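Local coordinates for autoinducer 2-binding protein LsrB (Clostridium saccharobutylicum DSM 13864, PDB 6DSP), which binds the quorum-sensing signal autoinducer-2 in the cleft between its two lobes, as a receptor of the periplasmic solute-binding protein family, at residues Ile27-Gly32 / Val165-Ser170; Glu57-Ala60 / Ala65-Val68; Met137-Leu142 / Ser181-Trp186; Pro127-Gln132 / Pro332-Phe337; Ala234-Gly239 / Asp262-Arg267. One frame throughout, in Å; residues are numbered along the deposited sequence.

Contact 1. Residues Ile27-Gly32 / Val165-Ser170; sequences IPKLTG and VTDQNS. With PAV ((2R,4S)-2-methyl-2,3,3,4-tetrahydroxytetrahydrofuran), chain C.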
# COMPACT_ATOMS: atom_id res chain seq x y z
N ILE A 27 13.06 -0.08 -4.53
CA ILE A 27 12.56 1.24 -4.91
C ILE A 27 11.18 1.46 -4.29
O ILE A 27 10.24 0.71 -4.60
CB ILE A 27 12.50 1.43 -6.43
CG1 ILE A 27 13.88 1.13 -7.06
CG2 ILE A 27 12.00 2.85 -6.76
CD1 ILE A 27 13.89 1.17 -8.58
N PRO A 28 11.02 2.48 -3.45
CA PRO A 28 9.73 2.79 -2.85
C PRO A 28 8.96 3.78 -3.73
O PRO A 28 9.51 4.33 -4.69
CB PRO A 28 10.14 3.51 -1.56
CG PRO A 28 11.37 4.32 -2.00
CD PRO A 28 12.09 3.38 -2.93
N LYS A 29 7.68 3.99 -3.40
CA LYS A 29 6.96 5.06 -4.09
C LYS A 29 7.58 6.42 -3.81
O LYS A 29 7.57 7.29 -4.69
CB LYS A 29 5.49 5.07 -3.68
CG LYS A 29 4.67 3.95 -4.21
CD LYS A 29 3.19 4.12 -3.81
CE LYS A 29 2.30 2.98 -4.25
NZ LYS A 29 0.93 3.19 -3.66
N LEU A 30 8.11 6.62 -2.61
CA LEU A 30 8.91 7.77 -2.23
C LEU A 30 9.65 7.41 -0.96
O LEU A 30 9.22 6.53 -0.20
CB LEU A 30 8.05 9.02 -2.00
CG LEU A 30 7.15 9.11 -0.75
CD1 LEU A 30 6.53 10.50 -0.65
CD2 LEU A 30 6.05 8.04 -0.77
N THR A 31 10.80 8.06 -0.75
CA THR A 31 11.51 7.91 0.51
C THR A 31 10.93 8.87 1.56
O THR A 31 10.17 9.78 1.23
CB THR A 31 12.99 8.21 0.34
OG1 THR A 31 13.13 9.52 -0.19
CG2 THR A 31 13.62 7.20 -0.63
N GLY A 32 11.27 8.65 2.83
CA GLY A 32 10.87 9.61 3.85
C GLY A 32 9.40 9.58 4.25
O GLY A 32 8.92 10.55 4.84
N VAL A 165 -2.53 5.14 -9.52
CA VAL A 165 -1.72 4.10 -8.92
C VAL A 165 -2.49 2.78 -8.82
O VAL A 165 -3.68 2.76 -8.48
CB VAL A 165 -1.20 4.60 -7.55
CG1 VAL A 165 -2.32 4.82 -6.54
CG2 VAL A 165 -0.14 3.66 -7.01
N THR A 166 -1.82 1.66 -9.04
CA THR A 166 -2.52 0.39 -9.13
C THR A 166 -3.12 -0.05 -7.80
O THR A 166 -4.31 -0.41 -7.75
CB THR A 166 -1.60 -0.66 -9.71
OG1 THR A 166 -1.23 -0.23 -11.01
CG2 THR A 166 -2.27 -2.00 -9.77
N ASP A 167 -2.35 -0.05 -6.70
CA ASP A 167 -2.86 -0.66 -5.49
C ASP A 167 -4.08 0.07 -4.93
O ASP A 167 -5.17 -0.51 -4.77
CB ASP A 167 -1.76 -0.88 -4.42
CG ASP A 167 -1.12 0.40 -3.88
OD1 ASP A 167 -1.18 1.48 -4.50
OD2 ASP A 167 -0.53 0.26 -2.78
N GLN A 168 -3.94 1.36 -4.68
CA GLN A 168 -4.96 2.08 -3.94
C GLN A 168 -6.24 2.22 -4.75
O GLN A 168 -7.34 2.17 -4.17
CB GLN A 168 -4.42 3.43 -3.51
CG GLN A 168 -3.28 3.33 -2.54
CD GLN A 168 -2.68 4.65 -2.17
OE1 GLN A 168 -3.20 5.74 -2.50
NE2 GLN A 168 -1.54 4.58 -1.47
N ASN A 169 -6.14 2.40 -6.07
CA ASN A 169 -7.35 2.44 -6.89
C ASN A 169 -8.06 1.08 -6.93
O ASN A 169 -9.29 1.04 -6.95
CB ASN A 169 -7.03 2.99 -8.27
CG ASN A 169 -6.81 4.47 -8.21
OD1 ASN A 169 -7.76 5.23 -8.13
ND2 ASN A 169 -5.55 4.88 -8.19
N SER A 170 -7.32 -0.03 -6.91
CA SER A 170 -8.00 -1.32 -6.90
C SER A 170 -8.81 -1.49 -5.62
O SER A 170 -9.90 -2.08 -5.65
CB SER A 170 -7.02 -2.48 -7.14
OG SER A 170 -6.20 -2.76 -6.01
O2 PAV C . -1.74 2.38 1.68
C2 PAV C . -0.31 2.33 1.51
C1 PAV C . 0.43 1.91 2.80
O5 PAV C . 0.09 3.80 1.35
C5 PAV C . 1.27 3.81 0.65
C4 PAV C . 1.53 2.38 0.15
O4 PAV C . 1.95 2.41 -1.21
C3 PAV C . 0.17 1.71 0.39
O3 PAV C . 0.34 0.34 0.61
O13 PAV C . -0.69 1.96 -0.70
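Lys29 and Asp167 reach for each other from opposite directions across the ligand cleft and meet in a salt bridge of 2.8 Å between NZ and OD1. The lysine chain is extended from CG to NZ, with chi2 to chi4 all near 180°, and this straightness spans the gap to the helix start, where Lys29 CA stands 10.0 Å from Val165 CA. NZ approaches OD1 on the syn side of the carboxylate, 20° out of its plane. The methyl CG2 of Val165, which stands at the N-cap position of helix 166-182, lies across the lysine chain at about a right angle, 3.5 Å from NZ. In a periplasmic binding protein the ligand sits in the cleft between two lobes, and here the bound autoinducer-2 is gripped from both segments at once. Lys29 NZ donates to O4 of the ligand at 2.8 Å, while the other carboxylate oxygen, Asp167 OD2, accepts from O13 at 2.7 Å. O13 has a second partner in Gln168, whose NE2 donates to it over 2.9 Å with a nearly straight N-H...O angle of 172°. The amide's rotation is restrained by Ser161, hydrogen-bonded to its OE1, and by Asp224 OD1, which accepts a second hydrogen bond from NE2. Asp110 and Ser225 also hydrogen-bond the ligand; Asp110 OD1 lies close to Asp167 OD2, and the charge of Lys29 would partly offset the two carboxylates.

Contact 2. Residues Glu57-Ala60 / Ala65-Val68; sequences EGDA and ASQV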
# COMPACT_ATOMS: atom_id res chain seq x y z
N GLU A 57 16.79 2.90 -2.98
CA GLU A 57 16.94 4.07 -3.83
C GLU A 57 15.56 4.60 -4.20
O GLU A 57 14.74 3.84 -4.73
CB GLU A 57 17.71 3.71 -5.11
CG GLU A 57 19.15 3.28 -4.85
CD GLU A 57 20.04 4.38 -4.25
OE1 GLU A 57 19.70 5.56 -4.40
OE2 GLU A 57 21.05 4.04 -3.61
N GLY A 58 15.35 5.89 -4.01
CA GLY A 58 14.10 6.50 -4.38
C GLY A 58 14.24 7.99 -4.47
O GLY A 58 15.31 8.53 -4.75
N ASP A 59 13.13 8.67 -4.27
CA ASP A 59 13.06 10.12 -4.36
C ASP A 59 12.09 10.62 -3.30
O ASP A 59 11.16 9.91 -2.92
CB ASP A 59 12.53 10.53 -5.76
CG ASP A 59 12.67 12.02 -6.02
OD1 ASP A 59 13.76 12.44 -6.42
OD2 ASP A 59 11.68 12.77 -5.85
N ALA A 60 12.25 11.87 -2.86
CA ALA A 60 11.36 12.44 -1.86
C ALA A 60 9.94 12.67 -2.38
O ALA A 60 9.02 12.84 -1.56
CB ALA A 60 11.93 13.76 -1.35
N ALA A 65 8.12 9.90 -13.25
CA ALA A 65 9.35 10.34 -13.90
C ALA A 65 10.55 10.13 -12.97
O ALA A 65 11.63 9.71 -13.42
CB ALA A 65 9.23 11.80 -14.32
N SER A 66 10.40 10.42 -11.68
CA SER A 66 11.49 10.16 -10.77
C SER A 66 11.80 8.68 -10.69
O SER A 66 12.97 8.29 -10.66
CB SER A 66 11.16 10.65 -9.39
OG SER A 66 12.24 10.34 -8.55
N GLN A 67 10.76 7.83 -10.64
CA GLN A 67 11.03 6.39 -10.55
C GLN A 67 11.74 5.88 -11.80
O GLN A 67 12.65 5.05 -11.69
CB GLN A 67 9.76 5.58 -10.28
CG GLN A 67 9.16 5.89 -8.92
CD GLN A 67 8.10 4.86 -8.56
OE1 GLN A 67 7.21 4.55 -9.37
NE2 GLN A 67 8.20 4.29 -7.38
N VAL A 68 11.38 6.41 -12.99
CA VAL A 68 12.11 6.03 -14.20
C VAL A 68 13.58 6.38 -14.05
O VAL A 68 14.45 5.58 -14.43
CB VAL A 68 11.49 6.74 -15.43
CG1 VAL A 68 12.40 6.59 -16.63
CG2 VAL A 68 10.11 6.16 -15.73
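Asp59 and Ser66 mark the closest approach of the two backbones, their CA atoms 6.6 Å apart, where the extended loop 57-60 passes beside the first turn of helix 64-76. The loop follows directly on strand 53-56 and runs with beta-like backbone angles through Asp59; the helical segment 65-68 keeps regular angles throughout. Both residues turn their CB toward the other segment, and the contact is essentially this one pair. In Ser66 the hydroxyl lies anti to the backbone N (chi1 178°), which turns OG toward the Asp59 side chain. OG lies 3.4 Å from Asp59 OD1, but at an angle too poor for a hydrogen bond, and the still shorter approach to the aspartate methylene is doubtful. The carboxylate finds its polar partner nearby in the chain instead, as OD2 accepts from the backbone N of Asn61, in the link that leads into the helix. The contact lies at the surface, in a strand-to-helix connection of the alpha/beta lobe. On its inner side Gln67 bonds to Pro28 beyond strand 23-27 and to Ser85 and Val87 beyond strand 81-84, while Val68 packs against helix 89-101.

Contact 3. Residues Met137-Leu142 / Ser181-Trp186; sequences MGYDSL and SKYPNW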
# COMPACT_ATOMS: atom_id res chain seq x y z
N MET A 137 -13.38 -1.55 8.99
CA MET A 137 -12.83 -0.71 10.05
C MET A 137 -13.66 0.54 10.23
O MET A 137 -13.93 0.95 11.36
CB MET A 137 -11.40 -0.31 9.71
CG MET A 137 -10.41 -1.47 9.78
SD MET A 137 -8.67 -0.96 9.69
CE MET A 137 -8.61 -0.25 8.07
N GLY A 138 -14.09 1.14 9.12
CA GLY A 138 -14.95 2.32 9.20
C GLY A 138 -16.27 2.01 9.88
O GLY A 138 -16.71 2.76 10.75
N TYR A 139 -16.91 0.90 9.47
CA TYR A 139 -18.16 0.47 10.10
C TYR A 139 -17.99 0.33 11.61
O TYR A 139 -18.79 0.85 12.41
CB TYR A 139 -18.56 -0.87 9.47
CG TYR A 139 -19.85 -1.44 10.05
CD1 TYR A 139 -19.86 -2.12 11.26
CD2 TYR A 139 -21.06 -1.30 9.38
CE1 TYR A 139 -21.02 -2.65 11.81
CE2 TYR A 139 -22.24 -1.82 9.90
CZ TYR A 139 -22.22 -2.49 11.12
OH TYR A 139 -23.39 -3.01 11.65
N ASP A 140 -16.93 -0.38 12.04
CA ASP A 140 -16.75 -0.61 13.47
C ASP A 140 -16.55 0.70 14.23
O ASP A 140 -17.13 0.89 15.32
CB ASP A 140 -15.59 -1.55 13.69
CG ASP A 140 -15.91 -2.97 13.23
OD1 ASP A 140 -17.10 -3.31 13.12
OD2 ASP A 140 -14.99 -3.77 13.03
N SER A 141 -15.76 1.61 13.68
CA SER A 141 -15.53 2.88 14.37
C SER A 141 -16.79 3.73 14.39
O SER A 141 -17.04 4.44 15.37
CB SER A 141 -14.36 3.63 13.74
OG SER A 141 -13.15 2.93 14.00
N LEU A 142 -17.58 3.70 13.31
CA LEU A 142 -18.85 4.43 13.29
C LEU A 142 -19.79 3.94 14.37
O LEU A 142 -20.38 4.74 15.11
CB LEU A 142 -19.50 4.27 11.91
CG LEU A 142 -18.88 5.12 10.78
CD1 LEU A 142 -19.31 4.55 9.43
CD2 LEU A 142 -19.24 6.59 10.91
N SER A 181 -23.25 -2.58 -2.39
CA SER A 181 -23.98 -3.83 -2.18
C SER A 181 -24.49 -3.97 -0.75
O SER A 181 -25.67 -4.32 -0.53
CB SER A 181 -23.04 -4.99 -2.51
OG SER A 181 -23.70 -6.23 -2.31
N LYS A 182 -23.64 -3.74 0.23
CA LYS A 182 -23.96 -4.03 1.62
C LYS A 182 -24.58 -2.84 2.34
O LYS A 182 -25.41 -3.02 3.23
CB LYS A 182 -22.69 -4.50 2.34
CG LYS A 182 -22.98 -5.30 3.62
CD LYS A 182 -21.70 -5.81 4.26
CE LYS A 182 -21.97 -6.64 5.51
NZ LYS A 182 -22.45 -8.00 5.20
N TYR A 183 -24.19 -1.62 1.98
CA TYR A 183 -24.64 -0.41 2.66
C TYR A 183 -25.18 0.56 1.62
O TYR A 183 -24.66 1.66 1.45
CB TYR A 183 -23.48 0.21 3.44
CG TYR A 183 -22.85 -0.77 4.38
CD1 TYR A 183 -23.57 -1.30 5.43
CD2 TYR A 183 -21.53 -1.18 4.21
CE1 TYR A 183 -23.01 -2.21 6.29
CE2 TYR A 183 -20.96 -2.08 5.07
CZ TYR A 183 -21.71 -2.60 6.10
OH TYR A 183 -21.18 -3.52 6.97
N PRO A 184 -26.25 0.18 0.92
CA PRO A 184 -26.81 1.07 -0.12
C PRO A 184 -27.26 2.42 0.39
O PRO A 184 -27.36 3.35 -0.42
CB PRO A 184 -27.98 0.27 -0.69
CG PRO A 184 -28.39 -0.63 0.46
CD PRO A 184 -27.08 -1.02 1.12
N ASN A 185 -27.51 2.57 1.70
CA ASN A 185 -27.92 3.86 2.23
C ASN A 185 -26.76 4.84 2.38
O ASN A 185 -26.99 6.05 2.51
CB ASN A 185 -28.61 3.70 3.60
CG ASN A 185 -29.92 2.95 3.50
OD1 ASN A 185 -30.47 2.77 2.42
ND2 ASN A 185 -30.44 2.54 4.65
N TRP A 186 -25.52 4.37 2.35
CA TRP A 186 -24.41 5.30 2.47
C TRP A 186 -24.36 6.20 1.23
O TRP A 186 -24.76 5.80 0.13
CB TRP A 186 -23.09 4.55 2.61
CG TRP A 186 -22.88 3.79 3.91
CD1 TRP A 186 -23.84 3.39 4.81
CD2 TRP A 186 -21.63 3.32 4.42
NE1 TRP A 186 -23.26 2.71 5.85
CE2 TRP A 186 -21.90 2.65 5.63
CE3 TRP A 186 -20.30 3.40 3.97
CZ2 TRP A 186 -20.88 2.06 6.39
CZ3 TRP A 186 -19.31 2.81 4.73
CH2 TRP A 186 -19.59 2.16 5.92
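Tyr139 and Tyr183 bring their rings together with planes 29° apart but slid so far that they barely overlap, the centroids 5.5 Å from each other. The phenol end of Tyr183 does the touching: its OH lies 3.3 Å from Tyr139 CD2, and its CZ 3.6 Å from the same atom. Tyr183 has a neighbour at the rim of each face, Trp186 CZ2 on one and Lys182 CG on the other. The indole in turn carries Tyr183 CB on a face, while Tyr139 CD2 comes to its edge, near the ring plane. Asp140 OD1 lies at the edge of the Tyr139 ring, in its plane. A chi1 of 179° swings the Tyr139 ring off helix 127-144 to reach this pair. Here helix 166-182 ends at Lys182 and the chain turns, through a type I beta turn from Tyr183 to Trp186, into strand 187-195 of the parallel four-stranded sheet. Within that turn, closed by Trp186 N to Tyr183 O, both aromatic side chains set out toward helix 127-144. One turn of helix further along, Leu142 sets its CD1 methyl 4.2 Å from Trp186 CZ2. The polar edge of the indole is satisfied by Pro149, whose carbonyl accepts from NE1.

Contact 4. Residues Pro127-Gln132 / Pro332-Phe337; sequences PEQLGQ and PERTIF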
# COMPACT_ATOMS: atom_id res chain seq x y z
N PRO A 127 -7.50 -7.11 -3.67
CA PRO A 127 -8.24 -5.85 -3.54
C PRO A 127 -9.60 -6.03 -2.88
O PRO A 127 -10.08 -5.13 -2.21
CB PRO A 127 -8.33 -5.30 -4.97
CG PRO A 127 -8.04 -6.44 -5.85
CD PRO A 127 -7.18 -7.43 -5.06
N GLU A 128 -10.21 -7.20 -3.04
CA GLU A 128 -11.45 -7.46 -2.30
C GLU A 128 -11.19 -7.49 -0.80
O GLU A 128 -11.94 -6.89 -0.02
CB GLU A 128 -12.11 -8.76 -2.80
CG GLU A 128 -13.50 -8.95 -2.23
CD GLU A 128 -14.22 -10.15 -2.83
OE1 GLU A 128 -13.81 -10.61 -3.93
OE2 GLU A 128 -15.21 -10.64 -2.20
N GLN A 129 -10.13 -8.20 -0.37
CA GLN A 129 -9.79 -8.27 1.05
C GLN A 129 -9.54 -6.88 1.60
O GLN A 129 -10.01 -6.52 2.69
CB GLN A 129 -8.48 -9.08 1.26
CG GLN A 129 -8.56 -10.58 1.23
CD GLN A 129 -7.18 -11.16 1.51
OE1 GLN A 129 -6.15 -10.73 0.93
NE2 GLN A 129 -7.14 -12.12 2.41
N LEU A 130 -8.72 -6.09 0.89
CA LEU A 130 -8.28 -4.82 1.45
C LEU A 130 -9.37 -3.77 1.35
O LEU A 130 -9.58 -3.00 2.31
CB LEU A 130 -6.98 -4.38 0.75
CG LEU A 130 -5.79 -5.27 1.11
CD1 LEU A 130 -4.66 -5.15 0.10
CD2 LEU A 130 -5.29 -4.93 2.52
N GLY A 131 -10.13 -3.74 0.24
CA GLY A 131 -11.26 -2.84 0.18
C GLY A 131 -12.29 -3.11 1.27
O GLY A 131 -12.77 -2.19 1.93
N GLN A 132 -12.60 -4.40 1.51
CA GLN A 132 -13.58 -4.74 2.54
C GLN A 132 -13.02 -4.46 3.94
O GLN A 132 -13.75 -4.01 4.82
CB GLN A 132 -13.98 -6.19 2.37
CG GLN A 132 -14.78 -6.34 1.09
CD GLN A 132 -15.17 -7.75 0.75
OE1 GLN A 132 -15.47 -8.04 -0.42
NE2 GLN A 132 -15.21 -8.62 1.75
N PRO A 332 0.19 -13.49 4.23
CA PRO A 332 -0.86 -14.29 4.87
C PRO A 332 -1.76 -13.52 5.82
O PRO A 332 -2.82 -14.04 6.17
CB PRO A 332 -0.07 -15.36 5.64
CG PRO A 332 1.24 -14.75 5.92
CD PRO A 332 1.54 -13.89 4.69
N GLU A 333 -1.38 -12.34 6.28
CA GLU A 333 -2.26 -11.67 7.22
C GLU A 333 -2.13 -10.17 7.10
O GLU A 333 -1.12 -9.64 6.61
CB GLU A 333 -2.07 -12.14 8.67
CG GLU A 333 -0.90 -11.54 9.37
CD GLU A 333 -0.67 -12.18 10.73
OE1 GLU A 333 -1.32 -13.21 11.03
OE2 GLU A 333 0.17 -11.66 11.50
N ARG A 334 -3.20 -9.48 7.47
CA ARG A 334 -3.24 -8.05 7.66
C ARG A 334 -3.60 -7.76 9.12
O ARG A 334 -4.05 -8.66 9.85
CB ARG A 334 -4.22 -7.39 6.67
CG ARG A 334 -3.72 -7.52 5.23
CD ARG A 334 -4.78 -8.07 4.28
NE ARG A 334 -5.10 -9.46 4.59
CZ ARG A 334 -4.37 -10.50 4.20
NH1 ARG A 334 -3.26 -10.36 3.48
NH2 ARG A 334 -4.76 -11.72 4.56
N THR A 335 -3.40 -6.51 9.55
CA THR A 335 -3.43 -6.16 10.96
C THR A 335 -4.34 -4.96 11.16
O THR A 335 -4.23 -3.97 10.43
CB THR A 335 -2.03 -5.82 11.47
OG1 THR A 335 -1.13 -6.88 11.11
CG2 THR A 335 -2.06 -5.63 12.99
N ILE A 336 -5.24 -5.04 12.15
CA ILE A 336 -6.08 -3.92 12.53
C ILE A 336 -5.57 -3.38 13.86
O ILE A 336 -5.45 -4.14 14.83
CB ILE A 336 -7.56 -4.33 12.63
CG1 ILE A 336 -8.07 -4.78 11.26
CG2 ILE A 336 -8.39 -3.17 13.13
CD1 ILE A 336 -9.41 -5.49 11.33
N PHE A 337 -5.27 -2.08 13.91
CA PHE A 337 -4.74 -1.44 15.11
C PHE A 337 -5.81 -0.62 15.81
O PHE A 337 -6.61 0.08 15.16
CB PHE A 337 -3.58 -0.49 14.78
CG PHE A 337 -2.49 -1.11 13.99
CD1 PHE A 337 -1.58 -1.98 14.57
CD2 PHE A 337 -2.34 -0.80 12.63
CE1 PHE A 337 -0.55 -2.54 13.83
CE2 PHE A 337 -1.29 -1.36 11.90
CZ PHE A 337 -0.42 -2.24 12.49
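Arg334 folds across the first turns of helix 127-144, meeting Gln129 with its guanidinium and Leu130 with its aliphatic part. The pairing joins the start of that helix, which follows strand 120-123 of the mixed sheet, to the late chain between strand 327-330 and strand 335-337, near the region where periplasmic binding proteins connect their two lobes. The close-packed half is apolar: Leu130 points its CD2 methyl at Arg334 CD, 3.6 Å away, with the two side chains at about a right angle. Leu130 is buried, packs also on Trp171 and Phe250, and comes to about 7 Å from the bound ligand, so this half belongs to the second layer around the pocket. The other half is polar and partly exposed, held by no bond between the two residues. There the Gln129 amide lies obliquely over one face of the guanidinium, the planes 43° apart, with OE1 3.7 Å above the plane of the Arg334 group and over its centre. OE1 accepts from Thr126 N, and Arg334 NH1 donates to the carbonyls of Gln124 and Leu331. Those two bonds from NH1 would restrain the guanidinium's rotation, and the bends at chi2 (130°) and chi3 (-68°) curl the chain back to bring it there. On the same face, Gln129 NE2 stands 3.2 Å from Arg334 NH2, two donors facing each other.

Contact 5. Residues Ala234-Gly239 / Asp262-Arg267; sequences AAQNKG and DGILTR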
# COMPACT_ATOMS: atom_id res chain seq x y z
N ALA A 234 -5.53 17.08 10.09
CA ALA A 234 -6.55 18.04 9.71
C ALA A 234 -7.70 18.06 10.71
O ALA A 234 -8.21 19.13 11.08
CB ALA A 234 -7.09 17.71 8.32
N ALA A 235 -8.12 16.87 11.16
CA ALA A 235 -9.19 16.80 12.14
C ALA A 235 -8.76 17.46 13.43
O ALA A 235 -9.51 18.25 14.02
CB ALA A 235 -9.57 15.33 12.35
N GLN A 236 -7.55 17.16 13.89
CA GLN A 236 -7.06 17.78 15.11
C GLN A 236 -6.96 19.31 14.95
O GLN A 236 -7.34 20.06 15.87
CB GLN A 236 -5.71 17.16 15.44
CG GLN A 236 -5.21 17.59 16.79
CD GLN A 236 -3.86 16.99 17.03
OE1 GLN A 236 -3.76 15.82 17.33
NE2 GLN A 236 -2.80 17.76 16.83
N ASN A 237 -6.51 19.78 13.79
CA ASN A 237 -6.46 21.22 13.50
C ASN A 237 -7.84 21.87 13.61
O ASN A 237 -7.94 23.05 13.97
CB ASN A 237 -5.88 21.48 12.11
CG ASN A 237 -4.40 21.18 12.03
OD1 ASN A 237 -3.73 20.93 13.02
ND2 ASN A 237 -3.88 21.22 10.81
N LYS A 238 -8.90 21.13 13.27
CA LYS A 238 -10.26 21.65 13.37
C LYS A 238 -10.89 21.37 14.73
O LYS A 238 -12.06 21.71 14.94
CB LYS A 238 -11.12 21.03 12.26
CG LYS A 238 -12.42 21.78 12.07
CD LYS A 238 -13.17 21.35 10.82
CE LYS A 238 -14.64 21.76 10.84
NZ LYS A 238 -15.33 21.62 9.51
N GLY A 239 -10.12 20.82 15.67
CA GLY A 239 -10.62 20.61 17.01
C GLY A 239 -11.47 19.37 17.16
O GLY A 239 -12.13 19.22 18.18
N ASP A 262 -4.36 10.66 21.38
CA ASP A 262 -5.05 11.94 21.53
C ASP A 262 -6.52 11.86 21.16
O ASP A 262 -7.19 12.90 21.13
CB ASP A 262 -4.37 13.01 20.66
CG ASP A 262 -3.01 13.41 21.19
OD1 ASP A 262 -2.74 13.06 22.36
OD2 ASP A 262 -2.22 14.06 20.46
N GLY A 263 -7.02 10.66 20.84
CA GLY A 263 -8.43 10.46 20.59
C GLY A 263 -8.90 10.92 19.24
O GLY A 263 -10.11 11.11 19.04
N ILE A 264 -7.99 11.10 18.28
CA ILE A 264 -8.40 11.64 16.99
C ILE A 264 -9.03 10.55 16.13
O ILE A 264 -9.91 10.85 15.31
CB ILE A 264 -7.20 12.30 16.25
CG1 ILE A 264 -6.51 13.34 17.14
CG2 ILE A 264 -7.65 12.91 14.92
CD1 ILE A 264 -7.46 14.42 17.62
N LEU A 265 -8.54 9.31 16.24
CA LEU A 265 -9.16 8.19 15.53
C LEU A 265 -9.07 6.95 16.41
O LEU A 265 -8.19 6.82 17.25
CB LEU A 265 -8.52 7.91 14.14
CG LEU A 265 -7.22 7.09 14.09
CD1 LEU A 265 -6.89 6.68 12.65
CD2 LEU A 265 -6.06 7.88 14.67
N THR A 266 -9.96 6.01 16.13
CA THR A 266 -10.04 4.80 16.91
C THR A 266 -9.26 3.65 16.31
O THR A 266 -8.72 2.82 17.06
CB THR A 266 -11.53 4.37 17.00
OG1 THR A 266 -12.30 5.45 17.54
CG2 THR A 266 -11.70 3.13 17.86
N ARG A 267 -9.19 3.54 14.98
CA ARG A 267 -8.85 2.27 14.37
C ARG A 267 -8.31 2.53 12.97
O ARG A 267 -8.87 3.35 12.23
CB ARG A 267 -10.12 1.40 14.30
CG ARG A 267 -9.96 0.08 13.57
CD ARG A 267 -11.29 -0.69 13.61
NE ARG A 267 -11.60 -1.27 14.91
CZ ARG A 267 -12.44 -0.73 15.81
NH1 ARG A 267 -13.04 0.43 15.55
NH2 ARG A 267 -12.66 -1.37 16.95
O HOH W 1 -2.16 13.89 17.94
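Around Gln236, the last turn of helix 227-237 runs beside the loop that leads from helix 257-261 to strand 268-270, bringing Gln236 CA to 6.6 Å from Ile264 CA. Both stretches have a Schellman motif, the helix-ending turn with a residue of positive phi: Gly239 closes helix 227-237 through Gly239 N to Gln236 O and Leu240 N to Ala235 O, and Gly263 does the same for helix 257-261. The pair joins two helix ends of the lobe built on the parallel four-stranded sheet, after strands 219-222 and 246-249 respectively. Buried Ile264 carries the apolar part of the contact. Its CG2 branch meets the methyl of Ala235 at 4.0 Å, while the other branch turns to Gln236, with CD1 3.9 Å from Gln236 CB and CG1 3.7 Å from Gln236 OE1. The two side chains cross at about a right angle, with Gln236 CB and CG both near Ile264 CD1. A fully extended chain (chi1 -172°) lets Gln236 carry its amide past Ile264 toward exposed Asp262. The amide and carboxylate planes stand 55° apart, and Gln236 OE1 and Asp262 OD2 stay 3.9 Å from each other, both being acceptors. A single water resolves this by donating to each, lying 2.6 Å from Gln236 OE1 and 2.5 Å from Asp262 OD2.

In the fold
Contact 1 lies near the centre of the chain, at the ligand, and the others spread outward from it. Contact 2, whose centre is about 11 Å away, touches it through Thr31 to Asp59 and Pro28 to Gln67, and is nested within its sequence span. Contacts 3 and 4 share helix 127-144, with centres about 16 Å apart, while contacts 1 and 3 both use helix 166-182. Contact 5 comes after contact 3 along the chain but meets it through Arg267 and Ser141, and it meets contact 4 through Arg267 and Ile336. Contacts 2 and 3, about 37 Å apart between centres, stand on opposite sides of the chain's centre, so the set spans both lobes around the pocket.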